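Local atomic coordinates of monoacylglycerol lipase (Palaeococcus ferrophilus, PDB entry 6QE2), a protein that hydrolyses monoacylglycerols to glycerol and free fatty acids, as an archaeal lipase of the alpha/beta-hydrolase superfamily. Residues V93-E98 against M181-K186; E187-K192 against E217-D222; L196-T201 against R247-W252. All blocks are in the same frame, centred on the assembly; numbering follows the deposited sequence.

Contact 1. Residues V93-E98 against M181-K186; sequences VIRYAE and MERAHK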
loop_
_atom_site.group_PDB
_atom_site.type_symbol
_atom_site.label_atom_id
_atom_site.label_comp_id
_atom_site.label_asym_id
_atom_site.label_seq_id
_atom_site.Cartn_x
_atom_site.Cartn_y
_atom_site.Cartn_z
ATOM N N VAL A 93 0.337 5.674 1.312
ATOM C CA VAL A 93 -0.830 6.547 1.214
ATOM C C VAL A 93 -1.131 7.204 2.559
ATOM O O VAL A 93 -1.616 8.341 2.607
ATOM C CB VAL A 93 -2.045 5.781 0.649
ATOM C CG1 VAL A 93 -1.747 5.330 -0.766
ATOM C CG2 VAL A 93 -2.415 4.583 1.521
ATOM N N ILE A 94 -0.820 6.535 3.669
ATOM C CA ILE A 94 -0.939 7.182 4.970
ATOM C C ILE A 94 0.051 8.340 5.076
ATOM O O ILE A 94 -0.296 9.437 5.529
ATOM C CB ILE A 94 -0.741 6.149 6.093
ATOM C CG1 ILE A 94 -1.941 5.198 6.123
ATOM C CG2 ILE A 94 -0.557 6.844 7.437
ATOM C CD1 ILE A 94 -1.720 3.947 6.939
ATOM N N ARG A 95 1.301 8.120 4.657
ATOM C CA ARG A 95 2.279 9.203 4.687
ATOM C C ARG A 95 1.883 10.337 3.755
ATOM O O ARG A 95 2.129 11.509 4.063
ATOM C CB ARG A 95 3.666 8.676 4.330
ATOM C CG ARG A 95 4.261 7.752 5.390
ATOM C CD ARG A 95 4.689 8.511 6.659
ATOM N NE ARG A 95 5.718 9.509 6.366
ATOM C CZ ARG A 95 5.679 10.774 6.773
ATOM N NH1 ARG A 95 4.668 11.206 7.519
ATOM N NH2 ARG A 95 6.662 11.609 6.449
ATOM N N TYR A 96 1.251 10.015 2.624
ATOM C CA TYR A 96 0.766 11.067 1.741
ATOM C C TYR A 96 -0.345 11.867 2.411
ATOM O O TYR A 96 -0.357 13.103 2.338
ATOM C CB TYR A 96 0.283 10.474 0.422
ATOM C CG TYR A 96 0.193 11.532 -0.655
ATOM C CD1 TYR A 96 1.289 11.820 -1.459
ATOM C CD2 TYR A 96 -0.965 12.280 -0.832
ATOM C CE1 TYR A 96 1.232 12.804 -2.429
ATOM C CE2 TYR A 96 -1.033 13.265 -1.812
ATOM C CZ TYR A 96 0.070 13.523 -2.599
ATOM O OH TYR A 96 0.019 14.503 -3.567
ATOM N N ALA A 97 -1.278 11.181 3.078
ATOM C CA ALA A 97 -2.346 11.870 3.793
ATOM C C ALA A 97 -1.811 12.741 4.917
ATOM O O ALA A 97 -2.467 13.714 5.305
ATOM C CB ALA A 97 -3.352 10.853 4.339
ATOM N N GLU A 98 -0.618 12.426 5.427
ATOM C CA GLU A 98 -0.004 13.214 6.485
ATOM C C GLU A 98 0.767 14.408 5.937
ATOM O O GLU A 98 0.744 15.489 6.534
ATOM C CB GLU A 98 0.918 12.321 7.311
ATOM C CG GLU A 98 0.138 11.404 8.218
ATOM C CD GLU A 98 0.971 10.332 8.868
ATOM O OE1 GLU A 98 2.156 10.176 8.515
ATOM O OE2 GLU A 98 0.427 9.636 9.745
ATOM N N MET A 181 7.716 4.140 8.571
ATOM C CA MET A 181 6.858 3.482 9.558
ATOM C C MET A 181 6.797 4.294 10.846
ATOM O O MET A 181 5.720 4.518 11.412
ATOM C CB MET A 181 7.382 2.074 9.821
ATOM C CG MET A 181 6.642 1.353 10.882
ATOM S SD MET A 181 7.351 -0.293 11.141
ATOM C CE MET A 181 6.976 -0.988 9.517
ATOM N N GLU A 182 7.962 4.743 11.334
ATOM C CA GLU A 182 8.002 5.589 12.520
ATOM C C GLU A 182 7.256 6.899 12.304
ATOM O O GLU A 182 6.461 7.322 13.155
ATOM C CB GLU A 182 9.456 5.875 12.884
ATOM C CG GLU A 182 10.173 4.669 13.454
ATOM C CD GLU A 182 11.526 5.049 14.031
ATOM O OE1 GLU A 182 11.894 4.514 15.103
ATOM O OE2 GLU A 182 12.216 5.893 13.414
ATOM N N ARG A 183 7.519 7.566 11.171
ATOM C CA ARG A 183 6.920 8.873 10.949
ATOM C C ARG A 183 5.410 8.758 10.794
ATOM O O ARG A 183 4.687 9.704 11.130
ATOM C CB ARG A 183 7.526 9.536 9.725
ATOM C CG ARG A 183 8.990 9.856 9.943
ATOM C CD ARG A 183 9.464 10.541 8.675
ATOM N NE ARG A 183 10.873 10.887 8.760
ATOM C CZ ARG A 183 11.611 11.255 7.716
ATOM N NH1 ARG A 183 11.084 11.289 6.488
ATOM N NH2 ARG A 183 12.894 11.552 7.893
ATOM N N ALA A 184 4.927 7.596 10.329
ATOM C CA ALA A 184 3.482 7.452 10.112
ATOM C C ALA A 184 2.752 7.566 11.433
ATOM O O ALA A 184 1.671 8.158 11.514
ATOM C CB ALA A 184 3.144 6.115 9.442
ATOM N N HIS A 185 3.354 7.037 12.499
ATOM C CA HIS A 185 2.740 7.158 13.811
ATOM C C HIS A 185 2.938 8.553 14.390
ATOM O O HIS A 185 2.000 9.131 14.951
ATOM C CB HIS A 185 3.311 6.093 14.738
ATOM C CG HIS A 185 2.937 4.698 14.348
ATOM N ND1 HIS A 185 1.689 4.169 14.595
ATOM C CD2 HIS A 185 3.643 3.724 13.729
ATOM C CE1 HIS A 185 1.643 2.926 14.148
ATOM N NE2 HIS A 185 2.817 2.632 13.619
ATOM N N LYS A 186 4.139 9.120 14.241
ATOM C CA LYS A 186 4.434 10.412 14.855
ATOM C C LYS A 186 3.559 11.522 14.286
ATOM O O LYS A 186 3.159 12.438 15.016
ATOM C CB LYS A 186 5.912 10.759 14.675
ATOM C CG LYS A 186 6.839 9.936 15.544
ATOM C CD LYS A 186 8.291 10.324 15.326
ATOM C CE LYS A 186 9.209 9.510 16.218
ATOM N NZ LYS A 186 10.646 9.816 15.965
HETATM O O HOH W 1 8.772 10.903 4.593
#

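Contact 2. Residues E187-K192 against E217-D222; sequences EAERIK and ELKVKD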
loop_
_atom_site.group_PDB
_atom_site.type_symbol
_atom_site.label_atom_id
_atom_site.label_comp_id
_atom_site.label_asym_id
_atom_site.label_seq_id
_atom_site.Cartn_x
_atom_site.Cartn_y
_atom_site.Cartn_z
ATOM N N GLU A 187 3.245 11.459 12.990
ATOM C CA GLU A 187 2.507 12.511 12.307
ATOM C C GLU A 187 1.037 12.162 12.088
ATOM O O GLU A 187 0.383 12.785 11.242
ATOM C CB GLU A 187 3.184 12.837 10.974
ATOM C CG GLU A 187 4.646 13.222 11.122
ATOM C CD GLU A 187 5.272 13.713 9.831
ATOM O OE1 GLU A 187 4.551 13.858 8.819
ATOM O OE2 GLU A 187 6.499 13.954 9.827
ATOM N N ALA A 188 0.504 11.203 12.852
ATOM C CA ALA A 188 -0.864 10.733 12.639
ATOM C C ALA A 188 -1.876 11.871 12.726
ATOM O O ALA A 188 -2.873 11.882 11.991
ATOM C CB ALA A 188 -1.201 9.643 13.655
ATOM N N GLU A 189 -1.633 12.844 13.607
ATOM C CA GLU A 189 -2.563 13.954 13.787
ATOM C C GLU A 189 -2.616 14.899 12.592
ATOM O O GLU A 189 -3.509 15.752 12.543
ATOM C CB GLU A 189 -2.209 14.735 15.055
ATOM C CG GLU A 189 -2.290 13.892 16.313
ATOM C CD GLU A 189 -2.415 14.721 17.579
ATOM O OE1 GLU A 189 -2.232 15.954 17.512
ATOM O OE2 GLU A 189 -2.706 14.133 18.642
ATOM N N ARG A 190 -1.691 14.785 11.640
ATOM C CA ARG A 190 -1.711 15.651 10.467
ATOM C C ARG A 190 -2.789 15.259 9.463
ATOM O O ARG A 190 -3.147 16.078 8.610
ATOM C CB ARG A 190 -0.347 15.636 9.770
ATOM C CG ARG A 190 0.791 16.127 10.640
ATOM C CD ARG A 190 2.098 16.234 9.859
ATOM N NE ARG A 190 2.059 17.259 8.822
ATOM C CZ ARG A 190 2.952 17.359 7.841
ATOM N NH1 ARG A 190 3.951 16.490 7.763
ATOM N NH2 ARG A 190 2.848 18.326 6.937
ATOM N N ILE A 191 -3.309 14.033 9.552
ATOM C CA ILE A 191 -4.314 13.595 8.599
ATOM C C ILE A 191 -5.616 14.344 8.860
ATOM O O ILE A 191 -6.105 14.392 9.999
ATOM C CB ILE A 191 -4.533 12.082 8.680
ATOM C CG1 ILE A 191 -3.243 11.357 8.224
ATOM C CG2 ILE A 191 -5.751 11.711 7.779
ATOM C CD1 ILE A 191 -3.366 9.888 8.065
ATOM N N LYS A 192 -6.193 14.902 7.781
ATOM C CA LYS A 192 -7.488 15.598 7.808
ATOM C C LYS A 192 -8.573 14.907 7.009
ATOM O O LYS A 192 -9.764 15.140 7.281
ATOM C CB LYS A 192 -7.321 17.025 7.266
ATOM C CG LYS A 192 -6.338 17.874 8.081
ATOM C CD LYS A 192 -6.879 18.059 9.549
ATOM C CE LYS A 192 -6.283 19.280 10.279
ATOM N NZ LYS A 192 -4.915 19.058 10.851
ATOM N N GLU A 217 -4.217 6.900 17.271
ATOM C CA GLU A 217 -3.363 8.069 17.137
ATOM C C GLU A 217 -3.982 9.128 16.240
ATOM O O GLU A 217 -3.687 10.298 16.366
ATOM C CB GLU A 217 -1.993 7.668 16.594
ATOM C CG GLU A 217 -1.092 7.034 17.631
ATOM C CD GLU A 217 -0.023 6.154 17.026
ATOM O OE1 GLU A 217 0.864 5.702 17.759
ATOM O OE2 GLU A 217 -0.077 5.910 15.818
ATOM N N LEU A 218 -4.841 8.712 15.324
ATOM C CA LEU A 218 -5.474 9.654 14.427
ATOM C C LEU A 218 -6.397 10.595 15.179
ATOM O O LEU A 218 -7.013 10.207 16.156
ATOM C CB LEU A 218 -6.286 8.921 13.374
ATOM C CG LEU A 218 -5.570 8.070 12.338
ATOM C CD1 LEU A 218 -6.589 7.196 11.641
ATOM C CD2 LEU A 218 -4.833 8.938 11.336
ATOM N N LYS A 219 -6.490 11.831 14.703
ATOM C CA LYS A 219 -7.361 12.825 15.308
ATOM C C LYS A 219 -8.571 13.106 14.436
ATOM O O LYS A 219 -9.549 13.665 14.900
ATOM C CB LYS A 219 -6.608 14.112 15.601
ATOM C CG LYS A 219 -5.721 14.018 16.826
ATOM C CD LYS A 219 -6.496 13.559 18.048
ATOM C CE LYS A 219 -5.628 12.727 18.976
ATOM N NZ LYS A 219 -5.916 11.274 18.819
ATOM N N VAL A 220 -8.491 12.737 13.163
ATOM C CA VAL A 220 -9.622 12.909 12.264
ATOM C C VAL A 220 -10.789 12.083 12.787
ATOM O O VAL A 220 -10.613 10.958 13.276
ATOM C CB VAL A 220 -9.229 12.513 10.829
ATOM C CG1 VAL A 220 -8.848 11.034 10.750
ATOM C CG2 VAL A 220 -10.346 12.838 9.847
ATOM N N LYS A 221 -11.991 12.655 12.722
ATOM C CA LYS A 221 -13.144 11.989 13.314
ATOM C C LYS A 221 -13.657 10.857 12.435
ATOM O O LYS A 221 -14.032 9.797 12.948
ATOM C CB LYS A 221 -14.240 13.011 13.609
ATOM C CG LYS A 221 -13.797 14.037 14.637
ATOM C CD LYS A 221 -14.827 15.121 14.866
ATOM C CE LYS A 221 -14.377 16.039 15.991
ATOM N NZ LYS A 221 -12.924 16.356 15.884
ATOM N N ASP A 222 -13.679 11.058 11.114
ATOM C CA ASP A 222 -14.168 10.041 10.182
ATOM C C ASP A 222 -13.042 9.041 9.932
ATOM O O ASP A 222 -12.349 9.065 8.913
ATOM C CB ASP A 222 -14.658 10.685 8.889
ATOM C CG ASP A 222 -15.409 9.712 7.991
ATOM O OD1 ASP A 222 -15.434 8.499 8.288
ATOM O OD2 ASP A 222 -15.983 10.169 6.980
HETATM O O HOH W 2 -5.516 12.653 12.080
HETATM O O HOH W 3 -1.660 11.290 18.310
#

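Contact 3. Residues L196-T201 against R247-W252; sequences LLLVGT and RAIVEW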
loop_
_atom_site.group_PDB
_atom_site.type_symbol
_atom_site.label_atom_id
_atom_site.label_comp_id
_atom_site.label_asym_id
_atom_site.label_seq_id
_atom_site.Cartn_x
_atom_site.Cartn_y
_atom_site.Cartn_z
ATOM N N LEU A 196 -9.831 4.783 6.148
ATOM C CA LEU A 196 -10.273 3.403 6.339
ATOM C C LEU A 196 -9.043 2.506 6.375
ATOM O O LEU A 196 -8.238 2.518 5.438
ATOM C CB LEU A 196 -11.226 2.961 5.223
ATOM C CG LEU A 196 -11.600 1.477 5.176
ATOM C CD1 LEU A 196 -12.349 1.040 6.448
ATOM C CD2 LEU A 196 -12.422 1.170 3.923
ATOM N N LEU A 197 -8.889 1.745 7.457
ATOM C CA LEU A 197 -7.826 0.761 7.591
ATOM C C LEU A 197 -8.434 -0.636 7.582
ATOM O O LEU A 197 -9.430 -0.885 8.265
ATOM C CB LEU A 197 -7.055 0.984 8.899
ATOM C CG LEU A 197 -6.532 2.403 9.124
ATOM C CD1 LEU A 197 -5.932 2.515 10.518
ATOM C CD2 LEU A 197 -5.483 2.762 8.079
ATOM N N LEU A 198 -7.823 -1.550 6.827
ATOM C CA LEU A 198 -8.294 -2.929 6.727
ATOM C C LEU A 198 -7.144 -3.871 7.054
ATOM O O LEU A 198 -6.076 -3.780 6.438
ATOM C CB LEU A 198 -8.835 -3.242 5.325
ATOM C CG LEU A 198 -9.876 -2.298 4.732
ATOM C CD1 LEU A 198 -9.269 -1.611 3.530
ATOM C CD2 LEU A 198 -11.131 -3.047 4.329
ATOM N N VAL A 199 -7.352 -4.771 8.021
ATOM C CA VAL A 199 -6.301 -5.682 8.459
ATOM C C VAL A 199 -6.845 -7.096 8.622
ATOM O O VAL A 199 -8.024 -7.299 8.927
ATOM C CB VAL A 199 -5.649 -5.216 9.782
ATOM C CG1 VAL A 199 -4.959 -3.877 9.589
ATOM C CG2 VAL A 199 -6.693 -5.127 10.885
ATOM N N GLY A 200 -5.975 -8.074 8.387
ATOM C CA GLY A 200 -6.244 -9.461 8.744
ATOM C C GLY A 200 -5.614 -9.776 10.089
ATOM O O GLY A 200 -4.462 -9.423 10.341
ATOM N N THR A 201 -6.378 -10.462 10.955
ATOM C CA THR A 201 -5.911 -10.645 12.326
ATOM C C THR A 201 -4.729 -11.599 12.431
ATOM O O THR A 201 -3.995 -11.540 13.423
ATOM C CB THR A 201 -7.034 -11.164 13.232
ATOM O OG1 THR A 201 -7.447 -12.464 12.792
ATOM C CG2 THR A 201 -8.223 -10.217 13.227
ATOM N N ARG A 247 -15.979 -5.587 -1.073
ATOM C CA ARG A 247 -17.239 -4.884 -0.865
ATOM C C ARG A 247 -17.121 -3.718 0.112
ATOM O O ARG A 247 -17.703 -2.661 -0.109
ATOM C CB ARG A 247 -18.334 -5.853 -0.415
ATOM C CG ARG A 247 -19.664 -5.184 -0.115
ATOM C CD ARG A 247 -20.820 -6.170 -0.179
ATOM N NE ARG A 247 -20.540 -7.405 0.546
ATOM C CZ ARG A 247 -20.216 -8.557 -0.034
ATOM N NH1 ARG A 247 -20.138 -8.639 -1.356
ATOM N NH2 ARG A 247 -19.975 -9.628 0.708
ATOM N N ALA A 248 -16.367 -3.911 1.188
ATOM C CA ALA A 248 -16.190 -2.861 2.183
ATOM C C ALA A 248 -15.475 -1.665 1.597
ATOM O O ALA A 248 -15.797 -0.543 1.890
ATOM C CB ALA A 248 -15.416 -3.376 3.378
ATOM N N ILE A 249 -14.473 -1.927 0.782
ATOM C CA ILE A 249 -13.729 -0.857 0.167
ATOM C C ILE A 249 -14.640 -0.046 -0.744
ATOM O O ILE A 249 -14.719 1.155 -0.633
ATOM C CB ILE A 249 -12.542 -1.415 -0.625
ATOM C CG1 ILE A 249 -11.479 -1.915 0.341
ATOM C CG2 ILE A 249 -11.959 -0.363 -1.540
ATOM C CD1 ILE A 249 -10.594 -2.983 -0.236
ATOM N N VAL A 250 -15.344 -0.723 -1.636
ATOM C CA VAL A 250 -16.230 -0.032 -2.556
ATOM C C VAL A 250 -17.312 0.739 -1.821
ATOM O O VAL A 250 -17.555 1.890 -2.106
ATOM C CB VAL A 250 -16.865 -0.981 -3.577
ATOM C CG1 VAL A 250 -17.802 -0.218 -4.488
ATOM C CG2 VAL A 250 -15.791 -1.663 -4.398
ATOM N N GLU A 251 -17.960 0.096 -0.867
ATOM C CA GLU A 251 -19.013 0.769 -0.113
ATOM C C GLU A 251 -18.490 2.012 0.593
ATOM O O GLU A 251 -19.156 3.052 0.601
ATOM C CB GLU A 251 -19.649 -0.192 0.896
ATOM C CG GLU A 251 -20.544 -1.241 0.257
ATOM C CD GLU A 251 -21.274 -2.105 1.271
ATOM O OE1 GLU A 251 -21.101 -1.883 2.490
ATOM O OE2 GLU A 251 -22.022 -3.008 0.845
ATOM N N TRP A 252 -17.299 1.928 1.200
ATOM C CA TRP A 252 -16.738 3.092 1.878
ATOM C C TRP A 252 -16.470 4.222 0.890
ATOM O O TRP A 252 -16.780 5.389 1.164
ATOM C CB TRP A 252 -15.452 2.694 2.609
ATOM C CG TRP A 252 -14.876 3.737 3.526
ATOM C CD1 TRP A 252 -15.095 3.853 4.867
ATOM C CD2 TRP A 252 -13.948 4.778 3.181
ATOM N NE1 TRP A 252 -14.384 4.911 5.378
ATOM C CE2 TRP A 252 -13.671 5.496 4.365
ATOM C CE3 TRP A 252 -13.339 5.181 1.987
ATOM C CZ2 TRP A 252 -12.805 6.588 4.393
ATOM C CZ3 TRP A 252 -12.477 6.264 2.014
ATOM C CH2 TRP A 252 -12.219 6.958 3.208
#

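Contact 1. Residues V93-E98 against M181-K186
The guanidinium of R95 lies flat over the side-chain root of R183: R183 CB sits centrally over one face, 3.7 Å from R95 CZ. The arginine reaches there by folding on itself. Bends at chi2 (-72°) and chi3 (-61°) bring R95 CD to 3.8 Å from A184 N and lay the guanidinium over R183 CB. Alanine suits this place because its methyl lets the two helix backbones come near, R95 CA and A184 CA being 5.8 Å apart; I94 CG2 touches the same methyl more loosely. The R183 chain runs out extended, its guanidinium plane turned 76° from that of R95, and its charge is met by D179. Between the two like charges stands water 1, which accepts from R95 NH2 at 2.9 Å and from R183 NH1 at 3.0 Å. At the edge of the R95 plane, NH1 forms a salt bridge with E98 OE1 (2.9 Å), and the same nitrogen also bridges E187, while R95 NE hydrogen-bonds to N180 OD1. Were R95 replaced by an alanine, E98 would probably lose its salt-bridge mate, E187 would keep R190 alone of its two arginines, and a gap would open over R183 CB. This packing joins helix 88-99, which follows the probable nucleophile elbow of the hydrolase, to the C-terminal part of helix 171-186. The other carboxylate oxygen, E98 OE2, lies only 2.6 Å from A184 O, a separation that suggests the acid may be protonated despite its salt bridge, as burial beside a backbone carbonyl would favour.

Contact 2. Residues E187-K192 against E217-D222
The flat carboxylate of E189 has the aliphatic chain of K219 over one face, K219 CG standing 3.5 Å from E189 CD; the two side chains run alongside each other and point the same way. Farther along, E189 OE2 comes 3.3 Å from K219 CE, and a water (water 3) donates to both E189 OE2 and E217 O. The guanidinium of R190 has the carboxylate of E187 at its edge. K219 suits its place because its bent chain both covers E189 and curls back, NZ donating to L218 O at 3.1 Å from above the carbonyl plane. Beneath these polar groups lies an apolar layer. The side chains of I191 and L218 cross, I191 CD1 meeting L218 CD2 at 3.7 Å, and A188, small enough to sit close to segment 217-222, sets its CB 3.6 Å from E217 CB. In V220, with chi1 at 63°, CG1 lies between the backbone N and the carbonyl carbon and faces I191 CG2, while CG2, anti to the N, meets K192 O at 3.5 Å. The segments are the turns that lead from helices 171-186 and 209-217 into the adjacent parallel strands 195-200 and 223-228, so they meet at the strand-entry end of the sheet, opposite the end where alpha/beta hydrolases carry their catalytic residues. A second water (water 2) bonds three backbone atoms: it donates to A188 O and I191 O and accepts from K219 N. With E189 OE2 and K219 NZ 4.3 Å apart, opposite charge probably adds a modest attraction rather than a tight ion pair.

Contact 3. Residues L196-T201 against R247-W252
L196 CB stands over the five-membered ring of W252, 3.7 Å from its centroid and 12° off the ring normal, a CH-pi contact. Leucine suits this spot because its branched end continues the cover. With chi1 at 171°, CG lies anti to the backbone N and CD2 is carried 3.6 Å from W252 CG, the two side chains sliding past each other in opposite directions. W252 itself stacks on H256 and touches V108 and F82, a broad surface that spans several strands. This is the helix-on-sheet layer of the alpha/beta-hydrolase fold: helix 242-256 lies against the central sheet and runs antiparallel to strand 195-200; the axes of the two short segments approach to 10.4 Å, and their directions differ by 177°. Alternation along the strand turns L196 and L198 to this helix, whereas L197 packs on helix 88-99 at the other face of the sheet. Plain aliphatic packing makes up the rest. L198 CD1 meets I249 CG1 at 3.9 Å, the two chains crossing, and L198 CD2 touches A248 CB at 4.4 Å, where the small alanine side chain lets the helix lie near the strand. I249 reaches onward to F84.

How the contacts relate
Contacts 1 and 2 are neighbours, their centres about 10 Å apart, and they touch directly: the R95-E187 salt bridge is one joint between them, and H185 ND1 probably bonds to E217 OE2. Contact 3 lies about 19 Å from contact 1 and 18 Å from contact 2, centre to centre. Along the chain contact 1 closes before the others open, while contacts 2 and 3 interleave: 187-192 precedes strand 195-200, and the turn 217-222 precedes strand 223-228 and helix 242-256. The central sheet separates the helices of contacts 1 and 3, and I94 CD1 packs on L197 CD2 at the face that carries helix 88-99. Together the contacts pack helices on both faces and join the turns entering two strands, within the alpha/beta/alpha sandwich that carries the probable catalytic triad.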